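Local coordinates for protein endonuclease and methylase LlaGI (Lactococcus lactis, PDB 5FFJ) that is a nuclease-deleted Type ISP restriction-modification enzyme that recognises specific DNA sequences and probably couples a helicase-like ATPase to adenine methylation, at residues P706-D719 with L1007-I1019. Numbering follows the deposited sequence.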
ATOM      1  N   PRO A 706      12.145 -13.490   0.108  1.00 75.68           N
ATOM      2  CA  PRO A 706      13.541 -13.798  -0.229  1.00 79.76           C
ATOM      3  C   PRO A 706      13.828 -15.296  -0.344  1.00 79.88           C
ATOM      4  O   PRO A 706      13.445 -16.072   0.531  1.00 73.14           O
ATOM      5  CB  PRO A 706      14.323 -13.188   0.938  1.00 59.72           C
ATOM      6  CG  PRO A 706      13.483 -12.050   1.383  1.00 71.58           C
ATOM      7  CD  PRO A 706      12.056 -12.481   1.182  1.00 70.65           C
ATOM      8  N   ILE A 707      14.502 -15.681  -1.423  1.00 85.20           N
ATOM      9  CA  ILE A 707      14.838 -17.079  -1.684  1.00 89.37           C
ATOM     10  C   ILE A 707      15.747 -17.664  -0.603  1.00 78.57           C
ATOM     11  O   ILE A 707      15.644 -18.845  -0.271  1.00 67.35           O
ATOM     12  CB  ILE A 707      15.521 -17.222  -3.063  1.00 92.10           C
ATOM     13  CG1 ILE A 707      14.498 -17.003  -4.179  1.00 97.57           C
ATOM     14  CG2 ILE A 707      16.159 -18.600  -3.225  1.00 86.34           C
ATOM     15  CD1 ILE A 707      15.080 -16.386  -5.434  1.00109.40           C
ATOM     16  N   GLU A 708      16.645 -16.843  -0.067  1.00 72.99           N
ATOM     17  CA  GLU A 708      17.557 -17.295   0.978  1.00 72.14           C
ATOM     18  C   GLU A 708      16.783 -17.685   2.236  1.00 76.31           C
ATOM     19  O   GLU A 708      17.237 -18.518   3.022  1.00 71.90           O
ATOM     20  CB  GLU A 708      18.586 -16.213   1.315  1.00 72.51           C
ATOM     21  CG  GLU A 708      19.426 -15.737   0.136  1.00 73.99           C
ATOM     22  CD  GLU A 708      18.755 -14.634  -0.663  1.00 76.32           C
ATOM     23  OE1 GLU A 708      17.515 -14.502  -0.580  1.00 67.95           O
ATOM     24  OE2 GLU A 708      19.470 -13.895  -1.372  1.00 82.46           O
ATOM     25  N   VAL A 709      15.616 -17.074   2.420  1.00 78.60           N
ATOM     26  CA  VAL A 709      14.754 -17.373   3.558  1.00 78.73           C
ATOM     27  C   VAL A 709      13.960 -18.653   3.310  1.00 67.33           C
ATOM     28  O   VAL A 709      13.934 -19.554   4.148  1.00 64.70           O
ATOM     29  CB  VAL A 709      13.777 -16.210   3.835  1.00 87.88           C
ATOM     30  CG1 VAL A 709      12.707 -16.615   4.851  1.00 79.00           C
ATOM     31  CG2 VAL A 709      14.536 -14.982   4.312  1.00 79.23           C
ATOM     32  N   VAL A 710      13.302 -18.705   2.154  1.00 75.40           N
ATOM     33  CA  VAL A 710      12.466 -19.838   1.773  1.00 71.97           C
ATOM     34  C   VAL A 710      13.266 -21.136   1.811  1.00 72.05           C
ATOM     35  O   VAL A 710      12.818 -22.133   2.377  1.00 73.24           O
ATOM     36  CB  VAL A 710      11.864 -19.633   0.361  1.00 70.99           C
ATOM     37  CG1 VAL A 710      11.051 -20.852  -0.078  1.00 71.01           C
ATOM     38  CG2 VAL A 710      10.991 -18.382   0.325  1.00 78.50           C
ATOM     39  N   ASP A 711      14.454 -21.113   1.215  1.00 74.01           N
ATOM     40  CA  ASP A 711      15.327 -22.281   1.189  1.00 82.26           C
ATOM     41  C   ASP A 711      15.730 -22.708   2.595  1.00 74.95           C
ATOM     42  O   ASP A 711      15.891 -23.898   2.866  1.00 80.22           O
ATOM     43  CB  ASP A 711      16.584 -21.995   0.360  1.00 74.60           C
ATOM     44  CG  ASP A 711      16.357 -22.174  -1.130  1.00 86.72           C
ATOM     45  OD1 ASP A 711      15.192 -22.107  -1.574  1.00 82.60           O
ATOM     46  OD2 ASP A 711      17.350 -22.380  -1.859  1.00 93.22           O
ATOM     47  N   PHE A 712      15.891 -21.735   3.487  1.00 63.03           N
ATOM     48  CA  PHE A 712      16.411 -22.015   4.819  1.00 67.30           C
ATOM     49  C   PHE A 712      15.499 -22.944   5.615  1.00 82.78           C
ATOM     50  O   PHE A 712      15.980 -23.866   6.276  1.00 90.62           O
ATOM     51  CB  PHE A 712      16.626 -20.719   5.605  1.00 71.61           C
ATOM     52  CG  PHE A 712      17.179 -20.940   6.986  1.00 70.14           C
ATOM     53  CD1 PHE A 712      18.545 -21.030   7.195  1.00 66.44           C
ATOM     54  CD2 PHE A 712      16.331 -21.069   8.074  1.00 68.26           C
ATOM     55  CE1 PHE A 712      19.056 -21.238   8.464  1.00 76.05           C
ATOM     56  CE2 PHE A 712      16.836 -21.277   9.343  1.00 72.30           C
ATOM     57  CZ  PHE A 712      18.200 -21.362   9.538  1.00 77.92           C
ATOM     58  N   ILE A 713      14.190 -22.708   5.560  1.00 79.08           N
ATOM     59  CA  ILE A 713      13.263 -23.502   6.360  1.00 86.70           C
ATOM     60  C   ILE A 713      12.991 -24.859   5.721  1.00 88.24           C
ATOM     61  O   ILE A 713      12.679 -25.818   6.418  1.00105.47           O
ATOM     62  CB  ILE A 713      11.917 -22.774   6.595  1.00 90.64           C
ATOM     63  CG1 ILE A 713      11.166 -22.525   5.284  1.00 86.82           C
ATOM     64  CG2 ILE A 713      12.152 -21.465   7.318  1.00 93.56           C
ATOM     65  CD1 ILE A 713       9.705 -22.201   5.501  1.00 86.40           C
ATOM     66  N   VAL A 714      13.103 -24.939   4.398  1.00 81.31           N
ATOM     67  CA  VAL A 714      12.928 -26.210   3.700  1.00 84.68           C
ATOM     68  C   VAL A 714      13.976 -27.214   4.170  1.00 82.97           C
ATOM     69  O   VAL A 714      13.639 -28.322   4.589  1.00 83.75           O
ATOM     70  CB  VAL A 714      13.020 -26.033   2.174  1.00 80.68           C
ATOM     71  CG1 VAL A 714      13.084 -27.387   1.477  1.00 83.51           C
ATOM     72  CG2 VAL A 714      11.830 -25.235   1.661  1.00 78.05           C
ATOM     73  N   HIS A 715      15.246 -26.824   4.084  1.00 85.93           N
ATOM     74  CA  HIS A 715      16.333 -27.620   4.639  1.00 84.88           C
ATOM     75  C   HIS A 715      16.089 -27.896   6.118  1.00 89.86           C
ATOM     76  O   HIS A 715      16.289 -29.012   6.597  1.00 93.52           O
ATOM     77  CB  HIS A 715      17.673 -26.903   4.476  1.00 83.35           C
ATOM     78  CG  HIS A 715      18.171 -26.840   3.066  1.00 96.95           C
ATOM     79  ND1 HIS A 715      19.506 -26.966   2.745  1.00 99.61           N
ATOM     80  CD2 HIS A 715      17.521 -26.643   1.894  1.00 95.21           C
ATOM     81  CE1 HIS A 715      19.655 -26.862   1.437  1.00104.08           C
ATOM     82  NE2 HIS A 715      18.466 -26.665   0.897  1.00 93.31           N
ATOM     83  N   SER A 716      15.665 -26.859   6.832  1.00 86.88           N
ATOM     84  CA  SER A 716      15.419 -26.950   8.266  1.00 89.40           C
ATOM     85  C   SER A 716      14.264 -27.898   8.574  1.00 87.20           C
ATOM     86  O   SER A 716      14.312 -28.661   9.539  1.00 90.68           O
ATOM     87  CB  SER A 716      15.126 -25.562   8.833  1.00 90.33           C
ATOM     88  OG  SER A 716      16.152 -24.648   8.483  1.00 74.73           O
ATOM     89  N   VAL A 717      13.222 -27.838   7.751  1.00 71.66           N
ATOM     90  CA  VAL A 717      12.075 -28.723   7.902  1.00 82.52           C
ATOM     91  C   VAL A 717      12.477 -30.149   7.544  1.00 88.38           C
ATOM     92  O   VAL A 717      12.115 -31.102   8.235  1.00 83.45           O
ATOM     93  CB  VAL A 717      10.894 -28.265   7.018  1.00 73.79           C
ATOM     94  CG1 VAL A 717       9.912 -29.410   6.762  1.00 72.22           C
ATOM     95  CG2 VAL A 717      10.180 -27.080   7.666  1.00 82.80           C
ATOM     96  N   ASP A 718      13.228 -30.283   6.455  1.00 87.78           N
ATOM     97  CA  ASP A 718      13.695 -31.584   5.996  1.00 87.35           C
ATOM     98  C   ASP A 718      14.599 -32.251   7.032  1.00 89.25           C
ATOM     99  O   ASP A 718      14.361 -33.392   7.427  1.00 91.60           O
ATOM    100  CB  ASP A 718      14.440 -31.442   4.667  1.00 91.31           C
ATOM    101  CG  ASP A 718      14.928 -32.770   4.128  1.00 91.23           C
ATOM    102  OD1 ASP A 718      14.078 -33.613   3.765  1.00 95.51           O
ATOM    103  OD2 ASP A 718      16.159 -32.969   4.054  1.00 89.88           O
ATOM    104  N   ASP A 719      15.632 -31.536   7.469  1.00 85.05           N
ATOM    105  CA  ASP A 719      16.580 -32.071   8.443  1.00 91.52           C
ATOM    106  C   ASP A 719      15.897 -32.370   9.776  1.00 95.87           C
ATOM    107  O   ASP A 719      16.373 -33.199  10.554  1.00101.65           O
ATOM    108  CB  ASP A 719      17.743 -31.096   8.657  1.00 86.67           C
ATOM    109  CG  ASP A 719      18.605 -30.926   7.416  1.00101.52           C
ATOM    110  OD1 ASP A 719      18.627 -31.842   6.566  1.00116.32           O
ATOM    111  OD2 ASP A 719      19.268 -29.875   7.295  1.00 98.92           O
ATOM    112  N   LEU A1007      21.167 -12.163   4.874  1.00 78.40           N
ATOM    113  CA  LEU A1007      20.924 -13.152   3.828  1.00 68.72           C
ATOM    114  C   LEU A1007      22.198 -13.919   3.493  1.00 83.61           C
ATOM    115  O   LEU A1007      22.143 -15.089   3.116  1.00 86.34           O
ATOM    116  CB  LEU A1007      20.370 -12.480   2.572  1.00 65.98           C
ATOM    117  CG  LEU A1007      19.014 -11.793   2.738  1.00 67.55           C
ATOM    118  CD1 LEU A1007      18.651 -11.015   1.483  1.00 65.72           C
ATOM    119  CD2 LEU A1007      17.923 -12.796   3.076  1.00 77.75           C
ATOM    120  N   ASP A1008      23.343 -13.253   3.624  1.00 86.91           N
ATOM    121  CA  ASP A1008      24.631 -13.915   3.451  1.00 82.04           C
ATOM    122  C   ASP A1008      24.746 -15.094   4.414  1.00 84.77           C
ATOM    123  O   ASP A1008      25.378 -16.100   4.100  1.00 95.02           O
ATOM    124  CB  ASP A1008      25.786 -12.933   3.677  1.00 84.23           C
ATOM    125  CG  ASP A1008      26.075 -12.072   2.456  1.00 89.92           C
ATOM    126  OD1 ASP A1008      25.266 -12.084   1.503  1.00 90.69           O
ATOM    127  OD2 ASP A1008      27.110 -11.374   2.456  1.00 68.93           O
ATOM    128  N   ILE A1009      24.122 -14.961   5.580  1.00 87.19           N
ATOM    129  CA  ILE A1009      24.131 -16.016   6.587  1.00 82.98           C
ATOM    130  C   ILE A1009      23.137 -17.122   6.234  1.00 85.00           C
ATOM    131  O   ILE A1009      23.336 -18.282   6.591  1.00 91.04           O
ATOM    132  CB  ILE A1009      23.795 -15.455   7.983  1.00 72.82           C
ATOM    133  CG1 ILE A1009      24.850 -14.429   8.403  1.00 75.37           C
ATOM    134  CG2 ILE A1009      23.721 -16.578   9.017  1.00 72.97           C
ATOM    135  CD1 ILE A1009      24.509 -13.670   9.665  1.00 68.58           C
ATOM    136  N   LEU A1010      22.068 -16.754   5.533  1.00 77.80           N
ATOM    137  CA  LEU A1010      21.029 -17.708   5.151  1.00 88.38           C
ATOM    138  C   LEU A1010      21.444 -18.531   3.936  1.00 92.97           C
ATOM    139  O   LEU A1010      21.030 -19.681   3.780  1.00 82.89           O
ATOM    140  CB  LEU A1010      19.714 -16.978   4.871  1.00 85.80           C
ATOM    141  CG  LEU A1010      18.732 -16.838   6.039  1.00 70.73           C
ATOM    142  CD1 LEU A1010      19.450 -16.576   7.355  1.00 68.71           C
ATOM    143  CD2 LEU A1010      17.736 -15.721   5.752  1.00 67.93           C
ATOM    144  N   ARG A1011      22.251 -17.930   3.068  1.00 92.95           N
ATOM    145  CA  ARG A1011      22.875 -18.665   1.977  1.00 91.47           C
ATOM    146  C   ARG A1011      24.010 -19.532   2.525  1.00 93.91           C
ATOM    147  O   ARG A1011      24.214 -20.664   2.082  1.00 90.53           O
ATOM    148  CB  ARG A1011      23.406 -17.699   0.912  1.00 84.14           C
ATOM    149  CG  ARG A1011      22.689 -17.780  -0.440  1.00 61.56           C
ATOM    150  CD  ARG A1011      22.827 -16.499  -1.276  1.00 81.13           C
ATOM    151  NE  ARG A1011      23.484 -15.406  -0.552  1.00 93.79           N
ATOM    152  CZ  ARG A1011      23.017 -14.161  -0.444  1.00 91.06           C
ATOM    153  NH1 ARG A1011      23.705 -13.263   0.246  1.00 80.46           N
ATOM    154  NH2 ARG A1011      21.876 -13.798  -1.021  1.00 88.66           N
ATOM    155  N   ASP A1012      24.736 -18.990   3.501  1.00 93.01           N
ATOM    156  CA  ASP A1012      25.876 -19.669   4.114  1.00 91.99           C
ATOM    157  C   ASP A1012      25.401 -20.867   4.940  1.00 83.34           C
ATOM    158  O   ASP A1012      25.851 -21.996   4.732  1.00112.57           O
ATOM    159  CB  ASP A1012      26.667 -18.678   4.979  1.00 91.09           C
ATOM    160  CG  ASP A1012      27.860 -19.309   5.670  1.00106.42           C
ATOM    161  OD1 ASP A1012      28.319 -20.381   5.225  1.00126.45           O
ATOM    162  OD2 ASP A1012      28.351 -18.718   6.658  1.00100.23           O
ATOM    163  N   LYS A1013      24.481 -20.608   5.867  1.00 96.50           N
ATOM    164  CA  LYS A1013      23.851 -21.660   6.661  1.00 92.67           C
ATOM    165  C   LYS A1013      22.469 -21.949   6.097  1.00 94.89           C
ATOM    166  O   LYS A1013      21.548 -21.141   6.232  1.00102.23           O
ATOM    167  CB  LYS A1013      23.750 -21.263   8.138  1.00 95.42           C
ATOM    168  CG  LYS A1013      24.918 -20.440   8.644  1.00 99.09           C
ATOM    169  CD  LYS A1013      25.373 -20.890  10.017  1.00 94.11           C
ATOM    170  CE  LYS A1013      26.689 -20.235  10.383  1.00 86.41           C
ATOM    171  NZ  LYS A1013      27.079 -20.523  11.785  1.00 89.78           N
ATOM    172  N   GLU A1014      22.331 -23.109   5.467  1.00 88.05           N
ATOM    173  CA  GLU A1014      21.100 -23.466   4.779  1.00 83.85           C
ATOM    174  C   GLU A1014      20.077 -24.051   5.744  1.00 79.87           C
ATOM    175  O   GLU A1014      18.900 -24.160   5.410  1.00 81.68           O
ATOM    176  CB  GLU A1014      21.394 -24.462   3.651  1.00102.21           C
ATOM    177  CG  GLU A1014      22.321 -23.917   2.571  1.00102.76           C
ATOM    178  CD  GLU A1014      23.433 -24.882   2.206  1.00113.32           C
ATOM    179  OE1 GLU A1014      24.608 -24.573   2.499  1.00101.87           O
ATOM    180  OE2 GLU A1014      23.133 -25.947   1.626  1.00111.46           O
ATOM    181  N   SER A1015      20.521 -24.416   6.944  1.00 68.19           N
ATOM    182  CA  SER A1015      19.658 -25.129   7.882  1.00 85.67           C
ATOM    183  C   SER A1015      19.888 -24.753   9.346  1.00 85.48           C
ATOM    184  O   SER A1015      20.885 -24.123   9.699  1.00 91.12           O
ATOM    185  CB  SER A1015      19.849 -26.638   7.700  1.00 92.35           C
ATOM    186  OG  SER A1015      19.415 -27.357   8.841  1.00 96.77           O
ATOM    187  N   ILE A1016      18.938 -25.159  10.183  1.00 78.78           N
ATOM    188  CA  ILE A1016      18.982 -24.919  11.624  1.00 86.69           C
ATOM    189  C   ILE A1016      19.927 -25.871  12.355  1.00 90.38           C
ATOM    190  O   ILE A1016      20.097 -25.774  13.570  1.00 91.49           O
ATOM    191  CB  ILE A1016      17.572 -25.036  12.245  1.00 91.25           C
ATOM    192  CG1 ILE A1016      16.917 -26.379  11.894  1.00 81.25           C
ATOM    193  CG2 ILE A1016      16.699 -23.872  11.788  1.00 90.83           C
ATOM    194  CD1 ILE A1016      16.809 -27.320  13.061  1.00 92.53           C
ATOM    195  N   LEU A1017      20.541 -26.788  11.615  1.00100.52           N
ATOM    196  CA  LEU A1017      21.535 -27.689  12.189  1.00 97.51           C
ATOM    197  C   LEU A1017      22.844 -26.950  12.451  1.00 97.39           C
ATOM    198  O   LEU A1017      23.605 -27.313  13.349  1.00 97.82           O
ATOM    199  CB  LEU A1017      21.784 -28.881  11.261  1.00 99.60           C
ATOM    200  CG  LEU A1017      20.812 -30.064  11.327  1.00100.64           C
ATOM    201  CD1 LEU A1017      19.359 -29.615  11.367  1.00 97.84           C
ATOM    202  CD2 LEU A1017      21.048 -30.984  10.136  1.00 87.42           C
ATOM    203  N   ASN A1018      23.092 -25.904  11.668  1.00100.55           N
ATOM    204  CA  ASN A1018      24.371 -25.200  11.694  1.00101.07           C
ATOM    205  C   ASN A1018      24.369 -23.934  12.552  1.00 92.38           C
ATOM    206  O   ASN A1018      25.379 -23.232  12.629  1.00 89.00           O
ATOM    207  CB  ASN A1018      24.787 -24.850  10.264  1.00 97.99           C
ATOM    208  CG  ASN A1018      25.156 -26.075   9.450  1.00 97.41           C
ATOM    209  OD1 ASN A1018      26.320 -26.472   9.398  1.00 91.27           O
ATOM    210  ND2 ASN A1018      24.163 -26.687   8.815  1.00 93.07           N
ATOM    211  N   ILE A1019      23.245 -23.649  13.204  1.00 91.32           N
ATOM    212  CA  ILE A1019      23.140 -22.482  14.076  1.00 92.49           C
ATOM    213  C   ILE A1019      23.513 -22.830  15.515  1.00 96.83           C
ATOM    214  O   ILE A1019      23.112 -23.872  16.034  1.00 98.06           O
ATOM    215  CB  ILE A1019      21.711 -21.889  14.066  1.00 90.56           C
ATOM    216  CG1 ILE A1019      21.347 -21.377  12.668  1.00 89.01           C
ATOM    217  CG2 ILE A1019      21.579 -20.767  15.098  1.00 78.75           C
ATOM    218  CD1 ILE A1019      22.189 -20.208  12.178  1.00 96.50           C
TER
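Glu708 and Arg1011 form a salt bridge, with OE2 of Glu708 2.4 Å from NH2 of Arg1011. The two side chains lie side by side. OE2 meets the guanidinium at its edge, but the carboxylate plane is turned 65° from it. At the other end, Ser1015 OG donates to Asp719 OD2 over 3.0 Å, and OD2 receives it on its anti lone pair. The same OG accepts from Leu1017 N, an ST turn. Ile1016 N gives a weak bond to Ser716 OG.

Phe712 lies between these polar ends. Its CG is anti to the backbone N (chi1 -179°), which carries the ring to the loop after helix 1003-1012. Lys1013 O lies in the ring plane at the edge, 3.2 Å from CD1 of Phe712. CG2 of Ile1016 approaches CE2 of Phe712 at 3.6 Å. With the ring cut back to an alanine, a gap is likely to open between Leu1010 and Ile1016. Phe712 CA also makes a CA-H...O contact with Glu1014 O. Glu1014 CB meets the His715 ring obliquely, near ND1, and that ring also stacks with Tyr753.

Toward the start of helix 707-725, Val709 CG2 packs on Leu1010 CD2 at 3.6 Å, and Leu1007 CD2 lies against Glu708 CB. The helices cross at 38°. Ile979 and Phe948 of the central sheet touch Phe712 and Leu1010, respectively. The contact joins two helical elements of the methyltransferase-like fold over its sheet. A salt bridge lies at the exposed side, Phe712 and Leu1010 form a buried apolar middle, and serine and aspartate bonds tie loop to helix.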